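PDB 3VIU: phosphoribosylformylglycinamidine synthase 2 from Thermus thermophilus, which is a single-chain member of the PurM-like (AIR synthase related) family, with two pairs of N- and C-terminal domains, and holds ADP and magnesium in this model. Local coordinates for residues Val19-Arg24 with Thr357-Glu362; Val93-Gly98 with Ser134-Lys139; Leu251-Gly256 with Glu314-Ala319; Asp415-Val418 with Ala423-Pro426; Leu596-Ala601 with Gly681-Val686. All coordinates share one frame; numbering follows the deposited sequence.

Interaction 1: residues Val19-Arg24 with Thr357-Glu362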
# COMPACT_ATOMS: atom_id res chain seq x y z
N VAL A 19 -20.95 -9.54 -28.54
CA VAL A 19 -22.15 -9.94 -29.27
C VAL A 19 -22.31 -11.45 -29.22
O VAL A 19 -23.43 -11.96 -29.31
CB VAL A 19 -22.12 -9.46 -30.74
CG1 VAL A 19 -21.78 -7.98 -30.81
CG2 VAL A 19 -21.12 -10.28 -31.54
N GLN A 20 -21.21 -12.17 -29.08
CA GLN A 20 -21.27 -13.62 -29.02
C GLN A 20 -21.51 -14.13 -27.60
O GLN A 20 -21.76 -15.32 -27.39
CB GLN A 20 -20.00 -14.24 -29.62
CG GLN A 20 -18.69 -13.69 -29.09
CD GLN A 20 -17.49 -14.14 -29.92
OE1 GLN A 20 -17.39 -13.84 -31.11
NE2 GLN A 20 -16.56 -14.85 -29.28
N ARG A 21 -21.43 -13.24 -26.62
CA ARG A 21 -21.68 -13.61 -25.23
C ARG A 21 -23.15 -13.30 -24.93
O ARG A 21 -23.74 -13.88 -24.02
CB ARG A 21 -20.81 -12.80 -24.27
CG ARG A 21 -19.31 -12.96 -24.44
CD ARG A 21 -18.77 -14.26 -23.84
NE ARG A 21 -17.39 -14.06 -23.41
CZ ARG A 21 -17.05 -13.31 -22.36
NH1 ARG A 21 -17.98 -12.71 -21.64
NH2 ARG A 21 -15.77 -13.14 -22.05
N LEU A 22 -23.72 -12.37 -25.69
CA LEU A 22 -25.12 -11.98 -25.52
C LEU A 22 -26.02 -12.64 -26.55
O LEU A 22 -27.24 -12.63 -26.41
CB LEU A 22 -25.28 -10.46 -25.65
CG LEU A 22 -24.49 -9.50 -24.76
CD1 LEU A 22 -24.91 -8.08 -25.08
CD2 LEU A 22 -24.75 -9.81 -23.30
N GLY A 23 -25.42 -13.22 -27.59
CA GLY A 23 -26.21 -13.85 -28.63
C GLY A 23 -27.01 -12.79 -29.37
O GLY A 23 -27.98 -13.09 -30.05
N ARG A 24 -26.59 -11.54 -29.20
CA ARG A 24 -27.23 -10.38 -29.83
C ARG A 24 -26.37 -9.15 -29.57
O ARG A 24 -25.40 -9.21 -28.82
CB ARG A 24 -28.62 -10.15 -29.23
CG ARG A 24 -28.60 -9.58 -27.82
CD ARG A 24 -29.98 -9.21 -27.32
NE ARG A 24 -29.92 -8.36 -26.14
CZ ARG A 24 -29.42 -8.73 -24.96
NH1 ARG A 24 -28.94 -9.96 -24.81
NH2 ARG A 24 -29.40 -7.88 -23.94
N THR A 357 -24.30 -12.04 -16.15
CA THR A 357 -23.32 -11.66 -15.15
C THR A 357 -21.90 -12.05 -15.58
O THR A 357 -20.99 -11.23 -15.54
CB THR A 357 -23.62 -12.32 -13.79
OG1 THR A 357 -23.62 -13.74 -13.94
CG2 THR A 357 -24.98 -11.88 -13.27
N GLU A 358 -21.73 -13.30 -16.01
CA GLU A 358 -20.42 -13.78 -16.45
C GLU A 358 -19.82 -12.89 -17.53
O GLU A 358 -18.63 -12.58 -17.52
CB GLU A 358 -20.52 -15.20 -16.99
CG GLU A 358 -19.16 -15.76 -17.39
CD GLU A 358 -19.26 -17.00 -18.25
OE1 GLU A 358 -19.69 -16.88 -19.41
OE2 GLU A 358 -18.91 -18.09 -17.75
N ALA A 359 -20.66 -12.48 -18.48
CA ALA A 359 -20.21 -11.64 -19.58
C ALA A 359 -19.62 -10.33 -19.09
O ALA A 359 -18.69 -9.78 -19.68
CB ALA A 359 -21.38 -11.36 -20.53
N LEU A 360 -20.16 -9.84 -17.98
CA LEU A 360 -19.73 -8.58 -17.40
C LEU A 360 -18.53 -8.68 -16.45
O LEU A 360 -17.71 -7.76 -16.39
CB LEU A 360 -20.91 -7.93 -16.68
CG LEU A 360 -21.16 -6.44 -16.95
CD1 LEU A 360 -20.99 -6.11 -18.43
CD2 LEU A 360 -22.56 -6.11 -16.50
N ALA A 361 -18.41 -9.79 -15.73
CA ALA A 361 -17.33 -9.97 -14.76
C ALA A 361 -16.10 -10.72 -15.27
O ALA A 361 -15.02 -10.59 -14.69
CB ALA A 361 -17.87 -10.67 -13.52
N GLU A 362 -16.26 -11.50 -16.33
CA GLU A 362 -15.14 -12.27 -16.86
C GLU A 362 -14.73 -11.82 -18.25
O GLU A 362 -15.05 -12.49 -19.24
CB GLU A 362 -15.48 -13.76 -16.86
CG GLU A 362 -15.66 -14.34 -15.47
CD GLU A 362 -15.93 -15.84 -15.48
OE1 GLU A 362 -15.10 -16.59 -16.04
OE2 GLU A 362 -16.97 -16.27 -14.93
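Arg21 reaches from helix 12-22 to the short helix 357-361 and carries nearly all of this contact. Its CG lies beside the backbone N and anti to the carbonyl carbon (chi1 -61°), and a bend at chi2 swings the rest of the chain across the gap to the guanidinium's partners. There NH2 donates to the backbone O of Glu362 at 3.0 Å, with an N-H...O angle of 148°. The donor lies in the carbonyl plane of Glu362, whereas that oxygen sits 22° out of the guanidinium plane. Ala359 lies beside the same side chain: its CA meets the guanidinium at the edge, 3.2 Å from Arg21 NH1, and its methyl CB packs 4.0 Å from Arg21 CB. Glu358 stays at the margin, its OE1 5.0 Å from Arg21 NH1, too far for a salt bridge, although its charge may still favour the arginine electrostatically. The bond to Glu362 falls just where the chain leaves helix 357-361, tying that helix end to the N-terminal linker region. Around the contact, Phe34 of helix 28-37 touches Ala359, Leu22 rests on Val355 and Pro356 at the end of strand 350-356, and His274 of helix 264-275 packs against Glu362.

Interaction 2: residues Val93-Gly98 with Ser134-Lys139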
# COMPACT_ATOMS: atom_id res chain seq x y z
N VAL A 93 -5.06 15.13 -12.02
CA VAL A 93 -5.89 16.22 -12.52
C VAL A 93 -6.31 17.19 -11.42
O VAL A 93 -6.51 18.38 -11.67
CB VAL A 93 -7.17 15.69 -13.26
CG1 VAL A 93 -6.80 14.60 -14.25
CG2 VAL A 93 -8.20 15.20 -12.27
N GLU A 94 -6.41 16.67 -10.20
CA GLU A 94 -6.79 17.48 -9.05
C GLU A 94 -6.33 16.70 -7.83
O GLU A 94 -7.03 15.83 -7.33
CB GLU A 94 -8.31 17.70 -9.03
CG GLU A 94 -8.76 18.96 -8.30
CD GLU A 94 -8.71 18.82 -6.79
OE1 GLU A 94 -9.77 18.99 -6.14
OE2 GLU A 94 -7.61 18.55 -6.25
N PRO A 95 -5.12 17.01 -7.33
CA PRO A 95 -4.49 16.36 -6.18
C PRO A 95 -5.29 16.30 -4.89
O PRO A 95 -5.23 15.30 -4.17
CB PRO A 95 -3.18 17.13 -6.01
CG PRO A 95 -3.52 18.48 -6.53
CD PRO A 95 -4.33 18.17 -7.76
N PHE A 96 -6.03 17.35 -4.59
CA PHE A 96 -6.80 17.36 -3.35
C PHE A 96 -7.93 16.34 -3.36
O PHE A 96 -8.02 15.50 -2.46
CB PHE A 96 -7.33 18.77 -3.06
CG PHE A 96 -7.88 18.93 -1.66
CD1 PHE A 96 -9.17 18.51 -1.35
CD2 PHE A 96 -7.11 19.52 -0.66
CE1 PHE A 96 -9.68 18.67 -0.06
CE2 PHE A 96 -7.61 19.69 0.63
CZ PHE A 96 -8.90 19.26 0.93
N GLN A 97 -8.80 16.39 -4.36
CA GLN A 97 -9.91 15.45 -4.40
C GLN A 97 -9.41 14.04 -4.70
O GLN A 97 -9.92 13.07 -4.14
CB GLN A 97 -10.92 15.87 -5.46
CG GLN A 97 -12.07 14.88 -5.65
CD GLN A 97 -12.12 14.31 -7.06
OE1 GLN A 97 -11.14 13.75 -7.56
NE2 GLN A 97 -13.27 14.45 -7.72
N GLY A 98 -8.42 13.93 -5.57
CA GLY A 98 -7.89 12.63 -5.91
C GLY A 98 -7.44 11.84 -4.70
O GLY A 98 -7.84 10.69 -4.51
N SER A 134 5.81 19.49 -8.62
CA SER A 134 6.02 18.48 -7.60
C SER A 134 5.56 19.00 -6.24
O SER A 134 4.89 18.29 -5.50
CB SER A 134 7.49 18.07 -7.53
OG SER A 134 7.90 17.47 -8.74
N ARG A 135 5.92 20.24 -5.93
CA ARG A 135 5.52 20.83 -4.65
C ARG A 135 4.01 20.95 -4.61
O ARG A 135 3.38 20.66 -3.59
CB ARG A 135 6.14 22.21 -4.46
CG ARG A 135 7.63 22.21 -4.13
CD ARG A 135 8.06 23.56 -3.55
NE ARG A 135 7.84 24.68 -4.46
CZ ARG A 135 8.67 25.03 -5.45
NH1 ARG A 135 9.78 24.34 -5.66
NH2 ARG A 135 8.38 26.07 -6.23
N TYR A 136 3.42 21.40 -5.71
CA TYR A 136 1.98 21.56 -5.78
C TYR A 136 1.25 20.24 -5.48
O TYR A 136 0.40 20.19 -4.59
CB TYR A 136 1.57 22.07 -7.17
CG TYR A 136 0.08 22.23 -7.35
CD1 TYR A 136 -0.58 23.35 -6.85
CD2 TYR A 136 -0.67 21.26 -8.00
CE1 TYR A 136 -1.96 23.50 -6.99
CE2 TYR A 136 -2.05 21.39 -8.15
CZ TYR A 136 -2.69 22.52 -7.64
OH TYR A 136 -4.05 22.65 -7.77
N LEU A 137 1.59 19.19 -6.21
CA LEU A 137 0.95 17.89 -6.01
C LEU A 137 1.11 17.37 -4.59
O LEU A 137 0.17 16.83 -4.01
CB LEU A 137 1.50 16.88 -7.02
CG LEU A 137 1.11 17.18 -8.47
CD1 LEU A 137 1.92 16.36 -9.47
CD2 LEU A 137 -0.37 16.91 -8.61
N LEU A 138 2.30 17.55 -4.02
CA LEU A 138 2.58 17.10 -2.66
C LEU A 138 1.66 17.84 -1.69
O LEU A 138 1.07 17.25 -0.80
CB LEU A 138 4.04 17.38 -2.31
CG LEU A 138 4.77 16.53 -1.26
CD1 LEU A 138 5.90 17.37 -0.64
CD2 LEU A 138 3.83 16.06 -0.18
N LYS A 139 1.55 19.16 -1.87
CA LYS A 139 0.69 19.94 -0.99
C LYS A 139 -0.74 19.46 -1.15
O LYS A 139 -1.43 19.23 -0.16
CB LYS A 139 0.81 21.43 -1.31
CG LYS A 139 2.06 22.10 -0.76
CD LYS A 139 2.32 23.43 -1.44
CE LYS A 139 3.17 24.35 -0.58
NZ LYS A 139 4.46 23.73 -0.21
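Pro95 packs against Tyr136 and Leu137 to join the first turn of helix 95-112 to helix 132-152. Along the segment from Val93, the chain first leaves helix 88-93 and reaches Glu94, which occupies the N-cap position of the next helix. The Glu94 carboxylate folds back over that helix start, where its OE2 accepts from Gln97 N at 3.1 Å. The amide meets OE2 from above the carboxylate plane, 45° out of it. Next comes Pro95, whose ring supplies the apolar surface of the contact. Its CG lies 3.6 Å from Tyr136 CE2, approaching the aromatic ring obliquely, while its CB meets Leu137 CD2 at 3.8 Å. Tyr136 reaches the proline because its CG stands anti to the backbone N (chi1 179°), a torsion that brings CE2 to the pyrrolidine; Leu137 takes the other course, with CG beside its backbone N, and offers its CD2 branch. Both side chains cross the proline at about a right angle. Beyond Pro95, Phe96 turns to Ser143 farther along helix 132-152. Both helices belong to the first N-terminal AIR synthase related domain. Leu137 and Leu138 also touch Phe126 of strand 116-126, while Val722 of the C-terminal helix 708-723 touches Arg135 and Leu138.

Interaction 3: residues Leu251-Gly256 with Glu314-Ala319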
# COMPACT_ATOMS: atom_id res chain seq x y z
N LEU A 251 -23.73 -7.02 14.35
CA LEU A 251 -24.98 -7.57 14.86
C LEU A 251 -25.38 -8.77 14.01
O LEU A 251 -26.44 -9.35 14.22
CB LEU A 251 -26.10 -6.53 14.82
CG LEU A 251 -25.92 -5.36 15.79
CD1 LEU A 251 -27.17 -4.50 15.78
CD2 LEU A 251 -25.64 -5.89 17.19
N ASP A 252 -24.53 -9.12 13.05
CA ASP A 252 -24.79 -10.26 12.18
C ASP A 252 -26.14 -10.12 11.49
O ASP A 252 -26.95 -11.05 11.49
CB ASP A 252 -24.75 -11.55 12.99
CG ASP A 252 -24.87 -12.79 12.12
OD1 ASP A 252 -23.92 -13.07 11.36
OD2 ASP A 252 -25.91 -13.47 12.21
N LEU A 253 -26.38 -8.96 10.89
CA LEU A 253 -27.63 -8.70 10.20
C LEU A 253 -27.51 -8.84 8.69
O LEU A 253 -28.52 -8.83 7.97
CB LEU A 253 -28.12 -7.29 10.54
CG LEU A 253 -28.28 -7.03 12.04
CD1 LEU A 253 -28.64 -5.56 12.27
CD2 LEU A 253 -29.36 -7.94 12.59
N VAL A 254 -26.28 -8.98 8.20
CA VAL A 254 -26.06 -9.07 6.77
C VAL A 254 -25.29 -10.31 6.33
O VAL A 254 -24.49 -10.86 7.09
CB VAL A 254 -25.31 -7.82 6.27
CG1 VAL A 254 -26.15 -6.57 6.56
CG2 VAL A 254 -23.96 -7.71 6.95
N GLU A 255 -25.52 -10.73 5.10
CA GLU A 255 -24.84 -11.89 4.54
C GLU A 255 -23.87 -11.43 3.45
O GLU A 255 -23.06 -12.21 2.96
CB GLU A 255 -25.85 -12.88 3.96
CG GLU A 255 -26.88 -12.26 3.03
CD GLU A 255 -27.83 -13.29 2.45
OE1 GLU A 255 -28.45 -14.04 3.24
OE2 GLU A 255 -27.96 -13.35 1.21
N GLY A 256 -23.96 -10.16 3.10
CA GLY A 256 -23.09 -9.61 2.08
C GLY A 256 -23.10 -8.09 2.09
O GLY A 256 -24.15 -7.47 2.28
N GLU A 314 -32.11 -13.22 5.96
CA GLU A 314 -33.54 -13.49 5.99
C GLU A 314 -34.14 -13.12 7.33
O GLU A 314 -33.67 -13.57 8.38
CB GLU A 314 -33.80 -14.97 5.71
CG GLU A 314 -35.26 -15.38 5.87
CD GLU A 314 -35.62 -16.59 5.04
OE1 GLU A 314 -35.05 -17.68 5.28
OE2 GLU A 314 -36.46 -16.44 4.13
N GLY A 315 -35.17 -12.28 7.31
CA GLY A 315 -35.84 -11.88 8.53
C GLY A 315 -35.20 -10.75 9.32
O GLY A 315 -35.72 -10.36 10.37
N LYS A 316 -34.09 -10.21 8.84
CA LYS A 316 -33.44 -9.12 9.55
C LYS A 316 -33.49 -7.79 8.82
O LYS A 316 -32.76 -6.86 9.16
CB LYS A 316 -31.98 -9.51 9.85
CG LYS A 316 -31.85 -10.65 10.84
CD LYS A 316 -30.40 -11.07 11.04
CE LYS A 316 -30.25 -12.02 12.22
NZ LYS A 316 -31.07 -13.24 12.05
N GLU A 317 -34.36 -7.69 7.81
CA GLU A 317 -34.48 -6.46 7.05
C GLU A 317 -34.75 -5.30 7.99
O GLU A 317 -34.03 -4.30 7.99
CB GLU A 317 -35.62 -6.53 6.03
CG GLU A 317 -35.52 -7.66 5.04
CD GLU A 317 -35.80 -9.01 5.67
OE1 GLU A 317 -36.45 -9.05 6.74
OE2 GLU A 317 -35.39 -10.03 5.08
N LYS A 318 -35.79 -5.43 8.80
CA LYS A 318 -36.14 -4.37 9.73
C LYS A 318 -34.95 -3.98 10.59
O LYS A 318 -34.63 -2.80 10.71
CB LYS A 318 -37.31 -4.80 10.62
CG LYS A 318 -38.62 -4.17 10.22
CD LYS A 318 -38.54 -2.64 10.30
CE LYS A 318 -38.33 -2.15 11.73
NZ LYS A 318 -38.25 -0.66 11.84
N ALA A 319 -34.29 -4.98 11.18
CA ALA A 319 -33.12 -4.74 12.02
C ALA A 319 -32.10 -3.87 11.31
O ALA A 319 -31.58 -2.91 11.88
CB ALA A 319 -32.49 -6.08 12.41
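The backbones come closest at Leu253 and Lys316, whose CA atoms are 5.9 Å apart, where the chain after a helix end marked by a Schellman motif at Asp252 passes the start of helix 317-326. Leu253 is the buried centre. Its CD2 branch touches two partners, Lys316 CD at 3.6 Å and Ala319 CB at 3.6 Å, while its other branch, CD1, lies 3.9 Å from that same Ala319 CB. The leucine's CG sits beside its backbone N (chi1 -56°), bringing both methyls to Ala319. Lys316, at the N-cap position, lays its aliphatic chain across the leucine at about a right angle and passes alongside the carbonyl O of Asp252, with CD 3.5 Å from Asp252 O. The chain runs extended until it bends at chi4, leaving NZ 5.2 Å from Asp252 OD2, a distance at which any attraction is probably modest. That carboxylate instead forms a salt bridge with Lys313. Val323 of the same helix also packs on Leu253. Backbone bonds between Leu253 and Lys313, and between Glu255 and Val311 of the adjacent strand 307-312, flank the contact. Here a loop leading into edge strand 254-259 packs on a helix start, within the alpha/beta fold of the first C-terminal AIR synthase related domain.

Interaction 4: residues Asp415-Val418 with Ala423-Pro426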
# COMPACT_ATOMS: atom_id res chain seq x y z
N ASP A 415 -4.06 13.46 12.83
CA ASP A 415 -4.28 13.20 14.25
C ASP A 415 -5.09 11.91 14.44
O ASP A 415 -5.31 11.17 13.49
CB ASP A 415 -4.99 14.39 14.94
CG ASP A 415 -6.15 14.94 14.13
OD1 ASP A 415 -7.13 14.21 13.89
OD2 ASP A 415 -6.10 16.13 13.75
N HIS A 416 -5.52 11.66 15.68
CA HIS A 416 -6.29 10.47 16.02
C HIS A 416 -5.43 9.22 16.22
O HIS A 416 -5.88 8.11 15.95
CB HIS A 416 -7.34 10.16 14.94
CG HIS A 416 -8.43 11.18 14.86
ND1 HIS A 416 -9.23 11.50 15.93
CD2 HIS A 416 -8.87 11.93 13.82
CE1 HIS A 416 -10.12 12.41 15.56
NE2 HIS A 416 -9.92 12.68 14.28
N GLN A 417 -4.20 9.40 16.68
CA GLN A 417 -3.33 8.25 16.92
C GLN A 417 -3.94 7.35 17.99
O GLN A 417 -3.67 6.15 18.03
CB GLN A 417 -1.94 8.70 17.35
CG GLN A 417 -1.17 9.44 16.27
CD GLN A 417 -1.65 10.86 16.07
OE1 GLN A 417 -1.31 11.51 15.08
NE2 GLN A 417 -2.43 11.37 17.02
N VAL A 418 -4.77 7.94 18.85
CA VAL A 418 -5.44 7.21 19.92
C VAL A 418 -6.93 7.02 19.61
O VAL A 418 -7.69 7.99 19.55
CB VAL A 418 -5.32 7.95 21.26
CG1 VAL A 418 -6.10 7.20 22.33
CG2 VAL A 418 -3.86 8.07 21.64
N ALA A 423 -4.33 2.01 19.42
CA ALA A 423 -3.54 3.22 19.64
C ALA A 423 -2.17 3.05 19.01
O ALA A 423 -1.56 1.98 19.07
CB ALA A 423 -3.39 3.50 21.12
N LEU A 424 -1.69 4.12 18.38
CA LEU A 424 -0.39 4.11 17.74
C LEU A 424 0.67 4.37 18.81
O LEU A 424 0.56 5.32 19.58
CB LEU A 424 -0.32 5.19 16.66
CG LEU A 424 1.05 5.48 16.05
CD1 LEU A 424 1.54 4.26 15.28
CD2 LEU A 424 0.97 6.68 15.12
N LEU A 425 1.68 3.51 18.87
CA LEU A 425 2.75 3.69 19.85
C LEU A 425 3.65 4.81 19.33
O LEU A 425 4.25 4.70 18.26
CB LEU A 425 3.50 2.38 20.02
CG LEU A 425 2.59 1.18 20.33
CD1 LEU A 425 3.43 -0.08 20.51
CD2 LEU A 425 1.75 1.45 21.58
N PRO A 426 3.75 5.92 20.08
CA PRO A 426 4.56 7.09 19.70
C PRO A 426 6.08 6.91 19.53
O PRO A 426 6.72 7.73 18.86
CB PRO A 426 4.20 8.12 20.77
CG PRO A 426 3.84 7.28 21.96
CD PRO A 426 3.04 6.16 21.35
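Gln417 and Val418 meet Ala423 and Leu424 across a short reversal of the chain, which adds a single beta bridge to strand 422-424, one of the two edge strands of a mixed six-stranded sheet. The bridge pairs Val418 with Ala423, whose CA atoms are 4.4 Å apart. Its hydrogen bonding across the segments rests on one link: Leu424 N donates to Gln417 O at 2.9 Å with an N-H...O angle of 162°. The bond is nearly straight at the hydrogen, although the donor stands 28° from the carbonyl plane. A weaker polar contact shares the same acceptor, since the CA-H of Ala423 points to Gln417 O at 3.3 Å. One carbonyl oxygen thus receives both the amide and the CA-H of consecutive strand residues. On the sheet side, Ala423 bonds through its backbone to Trp435, and Leu424 packs on Leu434, both in adjacent strand 432-436. In the loop, His416 NE2 is hydrogen-bonded to Asn150 O.

Apolar contacts involve the stems of Gln417 and Leu424, which run obliquely past one another. Leu424 has CG anti to its backbone N (chi1 170°) and uses its CD2 branch, while the glutamine chain bends at chi2. Gln417 CB approaches Leu424 CB to 3.9 Å, and Gln417 CG lies 3.7 Å from Leu424 CD2.

Interaction 5: residues Leu596-Ala601 with Gly681-Val686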
# COMPACT_ATOMS: atom_id res chain seq x y z
N LEU A 596 17.91 -13.85 -0.64
CA LEU A 596 16.69 -14.11 0.08
C LEU A 596 16.89 -15.05 1.26
O LEU A 596 16.19 -14.95 2.26
CB LEU A 596 15.63 -14.62 -0.88
CG LEU A 596 15.13 -13.46 -1.76
CD1 LEU A 596 14.42 -13.99 -2.99
CD2 LEU A 596 14.22 -12.55 -0.92
N GLY A 597 17.86 -15.96 1.15
CA GLY A 597 18.11 -16.88 2.24
C GLY A 597 18.66 -16.13 3.44
O GLY A 597 18.24 -16.37 4.58
N ARG A 598 19.59 -15.22 3.18
CA ARG A 598 20.17 -14.43 4.25
C ARG A 598 19.08 -13.54 4.85
O ARG A 598 18.94 -13.45 6.07
CB ARG A 598 21.32 -13.57 3.71
CG ARG A 598 21.86 -12.55 4.70
CD ARG A 598 22.50 -13.22 5.91
NE ARG A 598 23.75 -13.89 5.57
CZ ARG A 598 24.85 -13.27 5.16
NH1 ARG A 598 24.87 -11.94 5.04
NH2 ARG A 598 25.93 -13.97 4.84
N GLU A 599 18.31 -12.89 3.97
CA GLU A 599 17.23 -11.99 4.39
C GLU A 599 16.30 -12.66 5.39
O GLU A 599 16.00 -12.10 6.44
CB GLU A 599 16.42 -11.51 3.18
CG GLU A 599 15.34 -10.50 3.54
CD GLU A 599 15.89 -9.18 4.08
OE1 GLU A 599 15.43 -8.72 5.14
OE2 GLU A 599 16.78 -8.60 3.43
N LYS A 600 15.85 -13.87 5.06
CA LYS A 600 14.94 -14.62 5.93
C LYS A 600 15.59 -14.94 7.28
O LYS A 600 14.98 -14.77 8.33
CB LYS A 600 14.50 -15.92 5.24
CG LYS A 600 13.56 -16.80 6.05
CD LYS A 600 13.00 -17.93 5.19
CE LYS A 600 11.94 -18.75 5.92
NZ LYS A 600 12.51 -19.65 6.97
N ALA A 601 16.84 -15.40 7.24
CA ALA A 601 17.55 -15.75 8.46
C ALA A 601 17.76 -14.52 9.35
O ALA A 601 17.67 -14.61 10.57
CB ALA A 601 18.89 -16.39 8.11
N GLY A 681 24.72 -18.79 11.91
CA GLY A 681 25.70 -18.61 10.85
C GLY A 681 25.62 -17.23 10.21
O GLY A 681 25.90 -17.07 9.02
N LEU A 682 25.25 -16.23 11.00
CA LEU A 682 25.11 -14.87 10.48
C LEU A 682 26.31 -13.97 10.75
O LEU A 682 26.80 -13.88 11.87
CB LEU A 682 23.85 -14.22 11.07
CG LEU A 682 22.49 -14.81 10.71
CD1 LEU A 682 21.37 -13.94 11.29
CD2 LEU A 682 22.35 -14.89 9.20
N PRO A 683 26.80 -13.28 9.70
CA PRO A 683 27.94 -12.39 9.90
C PRO A 683 27.44 -11.26 10.79
O PRO A 683 26.28 -10.86 10.66
CB PRO A 683 28.25 -11.90 8.49
CG PRO A 683 27.71 -13.00 7.60
CD PRO A 683 26.41 -13.34 8.28
N TYR A 684 28.28 -10.77 11.68
CA TYR A 684 27.87 -9.69 12.57
C TYR A 684 29.10 -8.97 13.09
O TYR A 684 30.23 -9.43 12.92
CB TYR A 684 27.05 -10.23 13.75
CG TYR A 684 27.87 -10.89 14.84
CD1 TYR A 684 28.49 -10.13 15.84
CD2 TYR A 684 28.04 -12.28 14.87
CE1 TYR A 684 29.26 -10.73 16.83
CE2 TYR A 684 28.81 -12.89 15.87
CZ TYR A 684 29.42 -12.11 16.84
OH TYR A 684 30.19 -12.70 17.82
N ARG A 685 28.87 -7.83 13.74
CA ARG A 685 29.96 -7.04 14.30
C ARG A 685 29.50 -6.18 15.47
O ARG A 685 28.36 -5.70 15.50
CB ARG A 685 30.58 -6.11 13.25
CG ARG A 685 31.60 -6.77 12.34
CD ARG A 685 32.76 -5.81 12.05
NE ARG A 685 33.58 -5.57 13.24
CZ ARG A 685 33.99 -4.37 13.64
NH1 ARG A 685 33.68 -3.27 12.96
NH2 ARG A 685 34.73 -4.27 14.74
N VAL A 686 30.40 -6.00 16.42
CA VAL A 686 30.14 -5.16 17.58
C VAL A 686 30.79 -3.82 17.26
O VAL A 686 31.99 -3.64 17.49
CB VAL A 686 30.78 -5.75 18.86
CG1 VAL A 686 30.45 -4.88 20.05
CG2 VAL A 686 30.28 -7.18 19.08
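Arg598 and Ala601 of helix 596-611 pack on Leu682 and Pro683, which lead from the Schellman motif at Gly681 into strand 684-690 of the second C-terminal AIR synthase related domain, an alpha/beta fold. The tight part is the stack of the arginine head on the proline ring. Arg598 starts with CG anti to its backbone N (chi1 171°), then bends at chi2 and chi3, which brings one face of the guanidinium over Pro683, with Pro683 CD 3.5 Å from Arg598 CZ. Contacts around Leu682 are looser, although this residue is buried whereas Arg598, Ala601 and Pro683 are partly exposed. Its CD2 touches both Arg598 CD, at 3.7 Å, and Ala601 CB, at 3.9 Å, while CD1 faces the backbone O of Ala601 at 3.8 Å. The arginine and leucine chains slide past each other in opposite directions. Both parts are held by packing rather than by polar bonds between the segments. Outside them, Ser659 also touches the arginine, and the backbone of Pro683 is also bonded to Gly568. Within the stack, Pro683 CD stands 3.4 Å above the plane of the Arg598 guanidinium, over its centre, with Pro683 CG 3.4 Å from Arg598 NH2.

Along the chain, interaction 1 spans the largest loop, which contains interactions 2 and 3 in turn; interactions 4 and 5 follow. Interaction 1 brings the N-terminal linker region to helix 357-361, which follows edge strand 350-356 of the seven-stranded sheet that interaction 3 also borders. Interaction 2 lies in the first N-terminal AIR synthase related domain, its centre about 41 Å from that of interaction 3. Interaction 4 is at edge strand 422-424 of the second six-stranded sheet, whose strand order 1-2-3-6-4-5 repeats that of the first. Interaction 5 belongs to the second C-terminal domain, about 54 Å between centres from interaction 1. None touch: the five contacts lie in different parts of a duplicated architecture.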